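Local coordinates for protein P-granule scaffold (Caenorhabditis japonica, PDB 5W4A) that probably scaffolds the assembly of germ-line P granules and, as an RNA-binding protein of these granules, is probably involved in mRNA repression, at residues C[41-46]-C[58-63]. Sequence-based numbering, arbitrary orientation.
Sequences NSFAAY and DDIVQI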
ATOM      1  N   ASN C  41      26.522  20.299  -4.401  1.00 26.53           N
ATOM      2  CA  ASN C  41      25.314  20.432  -5.188  1.00 25.09           C
ATOM      3  C   ASN C  41      24.148  20.918  -4.322  1.00 26.23           C
ATOM      4  O   ASN C  41      23.909  20.396  -3.224  1.00 25.00           O
ATOM      5  CB  ASN C  41      24.968  19.091  -5.825  1.00 28.72           C
ATOM      6  CG  ASN C  41      23.674  19.153  -6.597  1.00 35.17           C
ATOM      7  OD1 ASN C  41      22.612  18.956  -6.031  1.00 29.10           O
ATOM      8  ND2 ASN C  41      23.755  19.453  -7.892  1.00 34.25           N
ATOM      9  N   SER C  42      23.425  21.921  -4.818  1.00 25.91           N
ATOM     10  CA  SER C  42      22.426  22.595  -3.996  1.00 22.73           C
ATOM     11  C   SER C  42      21.199  21.730  -3.730  1.00 26.28           C
ATOM     12  O   SER C  42      20.561  21.884  -2.692  1.00 25.26           O
ATOM     13  CB  SER C  42      21.983  23.899  -4.655  1.00 32.63           C
ATOM     14  OG  SER C  42      21.200  23.630  -5.807  1.00 41.86           O
ATOM     15  N   PHE C  43      20.828  20.856  -4.662  1.00 22.64           N
ATOM     16  CA  PHE C  43      19.712  19.931  -4.437  1.00 26.81           C
ATOM     17  C   PHE C  43      20.053  18.955  -3.312  1.00 23.25           C
ATOM     18  O   PHE C  43      19.289  18.810  -2.344  1.00 21.87           O
ATOM     19  CB  PHE C  43      19.402  19.239  -5.778  1.00 27.27           C
ATOM     20  CG  PHE C  43      18.248  18.248  -5.782  1.00 23.98           C
ATOM     21  CD1 PHE C  43      17.281  18.179  -4.781  1.00 26.26           C
ATOM     22  CD2 PHE C  43      18.132  17.387  -6.867  1.00 26.73           C
ATOM     23  CE1 PHE C  43      16.250  17.228  -4.853  1.00 24.94           C
ATOM     24  CE2 PHE C  43      17.113  16.461  -6.942  1.00 28.05           C
ATOM     25  CZ  PHE C  43      16.169  16.389  -5.946  1.00 23.37           C
ATOM     26  N   ALA C  44      21.240  18.340  -3.377  1.00 21.84           N
ATOM     27  CA  ALA C  44      21.688  17.458  -2.307  1.00 20.05           C
ATOM     28  C   ALA C  44      21.827  18.199  -0.986  1.00 24.77           C
ATOM     29  O   ALA C  44      21.429  17.684   0.071  1.00 21.70           O
ATOM     30  CB  ALA C  44      23.003  16.787  -2.683  1.00 21.53           C
ATOM     31  N   ALA C  45      22.388  19.409  -1.007  1.00 21.93           N
ATOM     32  CA  ALA C  45      22.593  20.116   0.248  1.00 21.46           C
ATOM     33  C   ALA C  45      21.274  20.404   0.942  1.00 23.25           C
ATOM     34  O   ALA C  45      21.177  20.302   2.171  1.00 23.62           O
ATOM     35  CB  ALA C  45      23.368  21.414   0.000  1.00 22.79           C
ATOM     36  N   TYR C  46      20.254  20.789   0.178  1.00 23.38           N
ATOM     37  CA  TYR C  46      18.953  21.071   0.761  1.00 23.11           C
ATOM     38  C   TYR C  46      18.292  19.806   1.292  1.00 22.30           C
ATOM     39  O   TYR C  46      17.767  19.788   2.410  1.00 23.07           O
ATOM     40  CB  TYR C  46      18.068  21.732  -0.278  1.00 22.30           C
ATOM     41  CG  TYR C  46      16.729  22.154   0.237  1.00 22.18           C
ATOM     42  CD1 TYR C  46      16.625  23.257   1.059  1.00 27.85           C
ATOM     43  CD2 TYR C  46      15.569  21.480  -0.118  1.00 27.09           C
ATOM     44  CE1 TYR C  46      15.407  23.688   1.526  1.00 35.40           C
ATOM     45  CE2 TYR C  46      14.336  21.892   0.352  1.00 31.93           C
ATOM     46  CZ  TYR C  46      14.261  23.007   1.175  1.00 44.64           C
ATOM     47  OH  TYR C  46      13.051  23.468   1.664  1.00 35.81           O
ATOM     48  N   ASP C  58      16.427  24.263 -12.355  1.00 37.70           N
ATOM     49  CA  ASP C  58      17.599  23.832 -13.112  1.00 44.57           C
ATOM     50  C   ASP C  58      18.495  22.916 -12.281  1.00 41.57           C
ATOM     51  O   ASP C  58      18.973  21.886 -12.779  1.00 37.23           O
ATOM     52  CB  ASP C  58      18.389  25.048 -13.609  1.00 49.25           C
ATOM     53  CG  ASP C  58      19.765  24.666 -14.163  1.00 58.53           C
ATOM     54  OD1 ASP C  58      19.825  24.098 -15.275  1.00 60.05           O
ATOM     55  OD2 ASP C  58      20.784  24.919 -13.481  1.00 66.94           O
ATOM     56  N   ASP C  59      18.745  23.276 -11.011  1.00 35.87           N
ATOM     57  CA  ASP C  59      19.559  22.435 -10.132  1.00 31.04           C
ATOM     58  C   ASP C  59      19.017  21.012 -10.075  1.00 25.50           C
ATOM     59  O   ASP C  59      19.777  20.041 -10.089  1.00 27.94           O
ATOM     60  CB  ASP C  59      19.583  22.987  -8.703  1.00 31.96           C
ATOM     61  CG  ASP C  59      20.318  24.321  -8.576  1.00 44.97           C
ATOM     62  OD1 ASP C  59      21.239  24.585  -9.378  1.00 40.20           O
ATOM     63  OD2 ASP C  59      19.981  25.075  -7.635  1.00 36.04           O
ATOM     64  N   ILE C  60      17.702  20.889  -9.962  1.00 27.54           N
ATOM     65  CA  ILE C  60      17.059  19.589  -9.874  1.00 27.27           C
ATOM     66  C   ILE C  60      17.162  18.850 -11.203  1.00 27.40           C
ATOM     67  O   ILE C  60      17.528  17.669 -11.252  1.00 24.91           O
ATOM     68  CB  ILE C  60      15.599  19.790  -9.440  1.00 29.51           C
ATOM     69  CG1 ILE C  60      15.556  20.304  -8.002  1.00 28.92           C
ATOM     70  CG2 ILE C  60      14.814  18.500  -9.586  1.00 25.41           C
ATOM     71  CD1 ILE C  60      14.134  20.750  -7.567  1.00 29.53           C
ATOM     72  N   VAL C  61      16.856  19.541 -12.309  1.00 31.29           N
ATOM     73  CA  VAL C  61      16.903  18.898 -13.621  1.00 28.15           C
ATOM     74  C   VAL C  61      18.310  18.385 -13.908  1.00 25.25           C
ATOM     75  O   VAL C  61      18.487  17.317 -14.511  1.00 27.34           O
ATOM     76  CB  VAL C  61      16.405  19.876 -14.708  1.00 31.96           C
ATOM     77  CG1 VAL C  61      16.560  19.274 -16.123  1.00 35.90           C
ATOM     78  CG2 VAL C  61      14.948  20.243 -14.460  1.00 37.09           C
ATOM     79  N   GLN C  62      19.340  19.130 -13.474  1.00 27.53           N
ATOM     80  CA  GLN C  62      20.719  18.734 -13.736  1.00 31.48           C
ATOM     81  C   GLN C  62      21.077  17.428 -13.047  1.00 28.57           C
ATOM     82  O   GLN C  62      21.834  16.613 -13.598  1.00 31.25           O
ATOM     83  CB  GLN C  62      21.683  19.838 -13.292  1.00 41.13           C
ATOM     84  CG  GLN C  62      21.702  21.050 -14.204  1.00 53.63           C
ATOM     85  CD  GLN C  62      22.117  20.692 -15.610  1.00 52.31           C
ATOM     86  OE1 GLN C  62      23.076  19.941 -15.814  1.00 57.77           O
ATOM     87  NE2 GLN C  62      21.375  21.193 -16.592  1.00 56.81           N
ATOM     88  N   ILE C  63      20.587  17.231 -11.814  1.00 24.49           N
ATOM     89  CA  ILE C  63      20.821  15.982 -11.106  1.00 28.27           C
ATOM     90  C   ILE C  63      20.026  14.848 -11.747  1.00 27.25           C
ATOM     91  O   ILE C  63      20.500  13.709 -11.827  1.00 26.80           O
ATOM     92  CB  ILE C  63      20.471  16.156  -9.613  1.00 27.41           C
ATOM     93  CG1 ILE C  63      21.604  16.876  -8.868  1.00 35.12           C
ATOM     94  CG2 ILE C  63      20.162  14.805  -8.928  1.00 29.09           C
ATOM     95  CD1 ILE C  63      22.914  16.066  -8.724  1.00 31.43           C
TER
HETATM   96  O   HOH W   1      22.463  20.202  -9.999  0.94 35.02           O
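The ring of Phe43 lies with one face over Ile60, whose CG1 sits 4.0 Å from the ring centroid and only 10° off the normal, a CH-pi contact. Ile63 meets the same ring at its edge, with CB 3.8 Å from Phe43 CD2. A chi1 of -179° swings the ring away from its own backbone N toward these isoleucines of helix 57-64, and the short helical segments cross at 101°. Leu22 of helix 20-28 and Val174 and Ile178 of helix 169-179 also touch the Phe43 side chain, so that this buried residue packs against three helices of the domain. Ser42 OG donates a 2.6 Å hydrogen bond to Asp59 OD2, arriving from well above the carboxylate plane. Asn41, the N-cap of its helix, accepts from Ala44 N through OD1 at 3.1 Å, while its ND2 donates to a water 2.6 Å away that in turn donates to Asp59 O. Ile63 CG1 and CD1 pack on one side of the Asn41 amide plane, Asn41 ND2 lying 3.5 Å from Ile63 CG1. One asparagine side chain thus both caps its own helix and ties it through water to the next; apolar packing beside directional polar bonds is consistent with a defined mutual orientation of the two helices.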